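PDB 3M1T: putative phosphohydrolase from Shewanella amazonensis, which is of unknown function but carries an HDOD domain, related to HD-type phosphodiesterases, and may act in phosphohydrolysis or signal transduction. Local coordinates for residues T34-A37 / V38-L42; S49-V52 / L53-A56; W107-T110 / F111-I115. All coordinates share one frame; numbering follows the deposited sequence.

Contact 1: T34-A37 / V38-L42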
loop_
_atom_site.group_PDB
_atom_site.type_symbol
_atom_site.label_atom_id
_atom_site.label_comp_id
_atom_site.label_asym_id
_atom_site.label_seq_id
_atom_site.Cartn_x
_atom_site.Cartn_y
_atom_site.Cartn_z
ATOM N N THR A 34 -17.733 -0.349 17.020
ATOM C CA THR A 34 -17.519 -1.240 18.159
ATOM C C THR A 34 -16.873 -2.550 17.744
ATOM O O THR A 34 -16.885 -2.917 16.556
ATOM C CB THR A 34 -18.813 -1.585 18.870
ATOM O OG1 THR A 34 -19.701 -2.297 17.992
ATOM C CG2 THR A 34 -19.504 -0.309 19.418
ATOM N N VAL A 35 -16.299 -3.241 18.720
ATOM C CA VAL A 35 -15.737 -4.580 18.489
ATOM C C VAL A 35 -16.813 -5.541 17.976
ATOM O O VAL A 35 -16.562 -6.329 17.058
ATOM C CB VAL A 35 -15.079 -5.119 19.764
ATOM C CG1 VAL A 35 -14.727 -6.614 19.632
ATOM C CG2 VAL A 35 -13.834 -4.294 20.065
ATOM N N LYS A 36 -17.999 -5.461 18.575
ATOM C CA LYS A 36 -19.169 -6.228 18.134
ATOM C C LYS A 36 -19.480 -5.972 16.658
ATOM O O LYS A 36 -19.706 -6.906 15.892
ATOM C CB LYS A 36 -20.391 -5.838 18.971
ATOM C CG LYS A 36 -21.588 -6.716 18.804
ATOM C CD LYS A 36 -22.621 -6.443 19.899
ATOM C CE LYS A 36 -23.812 -7.384 19.797
ATOM N NZ LYS A 36 -24.660 -7.365 21.061
ATOM N N ALA A 37 -19.498 -4.700 16.268
ATOM C CA ALA A 37 -19.883 -4.336 14.922
ATOM C C ALA A 37 -18.910 -4.933 13.919
ATOM O O ALA A 37 -19.324 -5.474 12.875
ATOM C CB ALA A 37 -19.928 -2.856 14.765
ATOM N N VAL A 38 -17.623 -4.805 14.216
ATOM C CA VAL A 38 -16.574 -5.322 13.316
ATOM C C VAL A 38 -16.629 -6.855 13.254
ATOM O O VAL A 38 -16.611 -7.451 12.152
ATOM C CB VAL A 38 -15.156 -4.877 13.740
ATOM C CG1 VAL A 38 -14.117 -5.633 12.928
ATOM C CG2 VAL A 38 -14.973 -3.341 13.551
ATOM N N SER A 39 -16.728 -7.488 14.439
ATOM C CA SER A 39 -16.797 -8.963 14.524
ATOM C C SER A 39 -18.029 -9.520 13.835
ATOM O O SER A 39 -17.914 -10.475 13.046
ATOM C CB SER A 39 -16.748 -9.431 15.977
ATOM O OG SER A 39 -15.607 -8.842 16.590
ATOM N N GLU A 40 -19.185 -8.915 14.092
ATOM C CA GLU A 40 -20.396 -9.387 13.443
ATOM C C GLU A 40 -20.279 -9.263 11.917
ATOM O O GLU A 40 -20.633 -10.205 11.213
ATOM C CB GLU A 40 -21.635 -8.684 13.971
ATOM C CG GLU A 40 -21.948 -9.158 15.377
ATOM C CD GLU A 40 -23.226 -8.599 15.957
ATOM O OE1 GLU A 40 -23.856 -7.693 15.344
ATOM O OE2 GLU A 40 -23.587 -9.087 17.060
ATOM N N LYS A 41 -19.778 -8.134 11.421
ATOM C CA LYS A 41 -19.741 -7.940 9.961
ATOM C C LYS A 41 -18.845 -9.013 9.326
ATOM O O LYS A 41 -19.195 -9.604 8.309
ATOM C CB LYS A 41 -19.255 -6.532 9.643
ATOM C CG LYS A 41 -19.494 -6.102 8.208
ATOM C CD LYS A 41 -20.956 -5.915 7.927
ATOM C CE LYS A 41 -21.244 -5.383 6.523
ATOM N NZ LYS A 41 -22.686 -5.041 6.254
ATOM N N LEU A 42 -17.692 -9.260 9.938
ATOM C CA LEU A 42 -16.730 -10.246 9.431
ATOM C C LEU A 42 -17.279 -11.648 9.500
ATOM O O LEU A 42 -17.006 -12.479 8.634
ATOM C CB LEU A 42 -15.459 -10.213 10.265
ATOM C CG LEU A 42 -14.587 -9.001 10.009
ATOM C CD1 LEU A 42 -13.570 -8.834 11.148
ATOM C CD2 LEU A 42 -13.882 -9.134 8.656
#
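The peptide carbonyl of Val-35 is approached on opposite faces of its plane by two donors of Ser-39. This is the N-terminal cap and the turns that follow it in helix 35-43 of the all-helical HDOD domain. Ser-39 OG gives the shorter bond, 2.7 Å to Val-35 O, and lies above the plane, 38° out of it. Ser-39 N gives the regular helical bond to the same oxygen. The hydroxyl can fold back because OG stands beside its own backbone N, with chi1 at -53°. Val-35 CG1 also lies near the hydroxyl.

Thr-34 is the N-cap. Its OG1 accepts from Ala-37 N at 3.0 Å, which satisfies an N-H that has no carbonyl four residues back within the helix. The Thr-34 carbonyl then takes Val-38 N. The buried Val-38 packs on helix 19-29 and on Met-79, while Ser-39 and Val-35 touch Val-74 of helix 70-77.

On the outer side, Lys-36 and Glu-40 run side by side and point the same way. Their charges are close but do not make a salt bridge: Lys-36 NZ is 4.5 Å from Glu-40 OE2. The carboxylate instead lies along the lysine's aliphatic chain, with OE2 3.2 Å from Lys-36 CE.

Contact 2: S49-V52 / L53-A56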
loop_
_atom_site.group_PDB
_atom_site.type_symbol
_atom_site.label_atom_id
_atom_site.label_comp_id
_atom_site.label_asym_id
_atom_site.label_seq_id
_atom_site.Cartn_x
_atom_site.Cartn_y
_atom_site.Cartn_z
ATOM N N SER A 49 -12.522 -13.622 6.409
ATOM C CA SER A 49 -12.050 -13.837 7.801
ATOM C C SER A 49 -10.840 -14.794 7.875
ATOM O O SER A 49 -9.893 -14.537 8.629
ATOM C CB SER A 49 -13.151 -14.401 8.694
ATOM O OG SER A 49 -14.166 -13.423 8.900
ATOM N N ALA A 50 -10.901 -15.883 7.115
ATOM C CA ALA A 50 -9.800 -16.847 7.050
ATOM C C ALA A 50 -8.542 -16.169 6.544
ATOM O O ALA A 50 -7.450 -16.440 7.051
ATOM C CB ALA A 50 -10.141 -18.043 6.167
ATOM N N ARG A 51 -8.694 -15.302 5.545
ATOM C CA ARG A 51 -7.554 -14.561 4.993
ATOM C C ARG A 51 -6.975 -13.630 6.046
ATOM O O ARG A 51 -5.754 -13.515 6.171
ATOM C CB ARG A 51 -7.958 -13.780 3.738
ATOM C CG ARG A 51 -6.785 -13.039 3.071
ATOM C CD ARG A 51 -7.233 -12.201 1.867
ATOM N NE ARG A 51 -8.053 -13.027 0.981
ATOM C CZ ARG A 51 -9.296 -12.752 0.571
ATOM N NH1 ARG A 51 -9.967 -11.620 0.904
ATOM N NH2 ARG A 51 -9.880 -13.652 -0.208
ATOM N N VAL A 52 -7.842 -12.944 6.795
ATOM C CA VAL A 52 -7.389 -12.070 7.889
ATOM C C VAL A 52 -6.544 -12.862 8.885
ATOM O O VAL A 52 -5.445 -12.437 9.291
ATOM C CB VAL A 52 -8.581 -11.383 8.594
ATOM C CG1 VAL A 52 -8.160 -10.644 9.827
ATOM C CG2 VAL A 52 -9.259 -10.454 7.616
ATOM N N LEU A 53 -7.043 -14.028 9.270
ATOM C CA LEU A 53 -6.326 -14.818 10.257
ATOM C C LEU A 53 -4.997 -15.379 9.731
ATOM O O LEU A 53 -4.023 -15.462 10.483
ATOM C CB LEU A 53 -7.222 -15.944 10.788
ATOM C CG LEU A 53 -8.377 -15.486 11.683
ATOM C CD1 LEU A 53 -9.259 -16.682 12.075
ATOM C CD2 LEU A 53 -7.879 -14.752 12.938
ATOM N N ARG A 54 -4.929 -15.745 8.454
ATOM C CA ARG A 54 -3.643 -16.146 7.869
ATOM C C ARG A 54 -2.616 -15.029 7.908
ATOM O O ARG A 54 -1.420 -15.276 8.156
ATOM C CB ARG A 54 -3.822 -16.578 6.419
ATOM C CG ARG A 54 -4.517 -17.943 6.273
ATOM C CD ARG A 54 -4.253 -18.561 4.919
ATOM N NE ARG A 54 -4.780 -17.775 3.793
ATOM C CZ ARG A 54 -6.073 -17.728 3.433
ATOM N NH1 ARG A 54 -6.986 -18.385 4.118
ATOM N NH2 ARG A 54 -6.448 -17.032 2.365
ATOM N N LEU A 55 -3.069 -13.809 7.633
ATOM C CA LEU A 55 -2.182 -12.644 7.747
ATOM C C LEU A 55 -1.785 -12.424 9.192
ATOM O O LEU A 55 -0.622 -12.114 9.467
ATOM C CB LEU A 55 -2.833 -11.378 7.196
ATOM C CG LEU A 55 -3.058 -11.374 5.680
ATOM C CD1 LEU A 55 -3.682 -10.045 5.263
ATOM C CD2 LEU A 55 -1.781 -11.601 4.899
ATOM N N ALA A 56 -2.723 -12.610 10.104
ATOM C CA ALA A 56 -2.469 -12.402 11.517
ATOM C C ALA A 56 -1.521 -13.461 12.074
ATOM O O ALA A 56 -0.846 -13.201 13.058
ATOM C CB ALA A 56 -3.744 -12.415 12.307
#
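Leu-53 and Val-52 have much of their surface buried within this part of helix 46-56, and so does Arg-51, three residues before Arg-54. Leu-53 leans back over the preceding turn. Its CG is 3.5 Å from Ser-49 O, the oxygen that also accepts Leu-53 N at 3.0 Å. The branch sits there because CG lies beside the backbone N, with chi1 at -70°. Val-52 CG1 lies 3.6 Å from Leu-53 N. The Val-52 carbonyl oxygen takes Ala-56 N at 2.8 Å, and Ala-56 CB rests near the same oxygen.

Arg-51 meets Arg-54. The Arg-54 chain bends at chi3 (-63°) and brings its guanidinium back over the helix. Arg-51 CA lies over one face, 3.7 Å above the plane and offset toward the rim. At the ends of the group, NH1 is 3.8 Å from Ala-50 CB and NH2 is 3.8 Å from Arg-51 CB. In the Arg-51 conformer described here, the two guanidinium planes are 81° apart, nearly perpendicular. Each group has its own partner: Arg-51 NH1 binds Ser-89 O, while Arg-54 NE and NH2 bind the carbonyls of Gln-273 and Leu-274 in the C-terminal tail. Put an alanine here in place of Arg-54, and the two tail carbonyls would probably lose these donors and the backbone at Arg-51 its guanidinium cover.

Within the all-helical HDOD domain, two helices cover part of this one. Val-52 and Leu-55 pack on helix 79-94, and Ser-49, Val-52 and Leu-53 meet Ile-70 of helix 70-77.

Contact 3: W107-T110 / F111-I115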
loop_
_atom_site.group_PDB
_atom_site.type_symbol
_atom_site.label_atom_id
_atom_site.label_comp_id
_atom_site.label_asym_id
_atom_site.label_seq_id
_atom_site.Cartn_x
_atom_site.Cartn_y
_atom_site.Cartn_z
ATOM N N TRP A 107 1.872 -8.694 -3.953
ATOM C CA TRP A 107 1.446 -8.360 -2.590
ATOM C C TRP A 107 2.571 -8.489 -1.584
ATOM O O TRP A 107 2.637 -7.727 -0.642
ATOM C CB TRP A 107 0.221 -9.197 -2.184
ATOM C CG TRP A 107 -0.998 -8.748 -2.905
ATOM C CD1 TRP A 107 -1.710 -9.480 -3.800
ATOM C CD2 TRP A 107 -1.668 -7.472 -2.813
ATOM N NE1 TRP A 107 -2.778 -8.761 -4.284
ATOM C CE2 TRP A 107 -2.754 -7.508 -3.720
ATOM C CE3 TRP A 107 -1.435 -6.299 -2.099
ATOM C CZ2 TRP A 107 -3.605 -6.458 -3.885
ATOM C CZ3 TRP A 107 -2.263 -5.250 -2.284
ATOM C CH2 TRP A 107 -3.339 -5.310 -3.166
ATOM N N GLY A 108 3.472 -9.438 -1.783
ATOM C CA GLY A 108 4.639 -9.517 -0.912
ATOM C C GLY A 108 5.413 -8.200 -0.891
ATOM O O GLY A 108 5.824 -7.718 0.180
ATOM N N ASN A 109 5.673 -7.666 -2.069
ATOM C CA ASN A 109 6.408 -6.400 -2.135
ATOM C C ASN A 109 5.636 -5.272 -1.469
ATOM O O ASN A 109 6.168 -4.446 -0.705
ATOM C CB ASN A 109 6.723 -6.021 -3.560
ATOM C CG ASN A 109 7.270 -4.620 -3.645
ATOM O OD1 ASN A 109 8.469 -4.390 -3.305
ATOM N ND2 ASN A 109 6.407 -3.641 -3.998
ATOM N N THR A 110 4.321 -5.245 -1.733
ATOM C CA THR A 110 3.469 -4.257 -1.129
ATOM C C THR A 110 3.469 -4.322 0.390
ATOM O O THR A 110 3.531 -3.298 1.056
ATOM C CB THR A 110 2.056 -4.262 -1.771
ATOM O OG1 THR A 110 2.086 -3.499 -2.994
ATOM C CG2 THR A 110 1.036 -3.675 -0.834
ATOM N N PHE A 111 3.380 -5.517 0.960
ATOM C CA PHE A 111 3.464 -5.675 2.412
ATOM C C PHE A 111 4.812 -5.249 2.959
ATOM O O PHE A 111 4.875 -4.665 4.021
ATOM C CB PHE A 111 3.185 -7.121 2.849
ATOM C CG PHE A 111 1.751 -7.527 2.730
ATOM C CD1 PHE A 111 0.738 -6.689 3.183
ATOM C CD2 PHE A 111 1.408 -8.731 2.154
ATOM C CE1 PHE A 111 -0.573 -7.060 3.064
ATOM C CE2 PHE A 111 0.101 -9.098 2.042
ATOM C CZ PHE A 111 -0.883 -8.277 2.500
ATOM N N GLU A 112 5.876 -5.548 2.227
ATOM C CA GLU A 112 7.238 -5.112 2.638
ATOM C C GLU A 112 7.244 -3.600 2.786
ATOM O O GLU A 112 7.661 -3.060 3.817
ATOM C CB GLU A 112 8.333 -5.525 1.635
ATOM C CG GLU A 112 8.769 -6.986 1.661
ATOM C CD GLU A 112 9.534 -7.393 2.921
ATOM O OE1 GLU A 112 10.496 -6.675 3.385
ATOM O OE2 GLU A 112 9.220 -8.501 3.418
ATOM N N VAL A 113 6.711 -2.919 1.768
ATOM C CA VAL A 113 6.598 -1.470 1.809
ATOM C C VAL A 113 5.721 -1.024 2.984
ATOM O O VAL A 113 6.071 -0.105 3.723
ATOM C CB VAL A 113 6.100 -0.894 0.464
ATOM C CG1 VAL A 113 5.669 0.594 0.577
ATOM C CG2 VAL A 113 7.157 -1.096 -0.659
ATOM N N ALA A 114 4.565 -1.654 3.155
ATOM C CA ALA A 114 3.669 -1.324 4.261
ATOM C C ALA A 114 4.299 -1.472 5.617
ATOM O O ALA A 114 4.156 -0.619 6.499
ATOM C CB ALA A 114 2.356 -2.168 4.152
ATOM N N ILE A 115 5.041 -2.570 5.808
ATOM C CA ILE A 115 5.728 -2.797 7.087
ATOM C C ILE A 115 6.779 -1.726 7.380
ATOM O O ILE A 115 6.906 -1.204 8.523
ATOM C CB ILE A 115 6.354 -4.239 7.111
ATOM C CG1 ILE A 115 5.255 -5.298 7.197
ATOM C CG2 ILE A 115 7.425 -4.350 8.232
ATOM C CD1 ILE A 115 5.809 -6.713 6.881
#
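Phe-111 folds back onto the carbonyl of Trp-107, one turn earlier in helix 103-124, a long helix of the all-helical HDOD domain whose residues here are mostly buried. Phe-111 N donates to Trp-107 O at 2.8 Å. In the conformer described here, the ring comes obliquely to the same oxygen, with CD2 3.2 Å from Trp-107 O. CG stands beside the backbone N (chi1 -72°), which swings the ring toward the earlier turn. There Phe-111 CE2 meets Trp-107 CB at 4.2 Å. The two side chains therefore meet ring carbon to CB, and no stack of the two rings is made.

Next along the helix, Glu-112 sets its CG 3.4 Å from Gly-108 O. The chain then bends at chi2, -69°, and carries the carboxylate away from this turn. OE1 accepts from Gly-265 N and OE2 from Met-268 N, so this buried acid is held at the start of helix 266-272, whose positive end would probably help to stabilise its negative charge.

Farther out, Phe-111 is set by Ile-136, Met-270 and Leu-274, Trp-107 also touches Leu-274, and Ala-114 rests on Phe-132 and Ile-136 of helix 128-137. Val-113 touches helix 213-227, and its CG2 lies 3.5 Å from Asn-109 O, the oxygen that accepts Val-113 N.

In the fold
All three contacts are local, within one helix each, and belong to the HDOD domain, but they differ in depth. Contact 1 is at the surface, contact 2 is partly buried, and contact 3 is in the core. Contacts 1 and 2 lie on successive helices, both packed on helices 70-77 and 79-94, and they meet where Leu-42 O takes a weak bond from Ser-49 OG. Contacts 2 and 3 touch through Leu-55 and Phe-111, and both reach Leu-274 of the C-terminal tail. Contacts 1 and 3 stay about 14 Å apart at their nearest atoms. The chemistry shifts inward from capping and solvent-side charges, through arginines bound to carbonyls, to aromatic packing with a buried carboxylate.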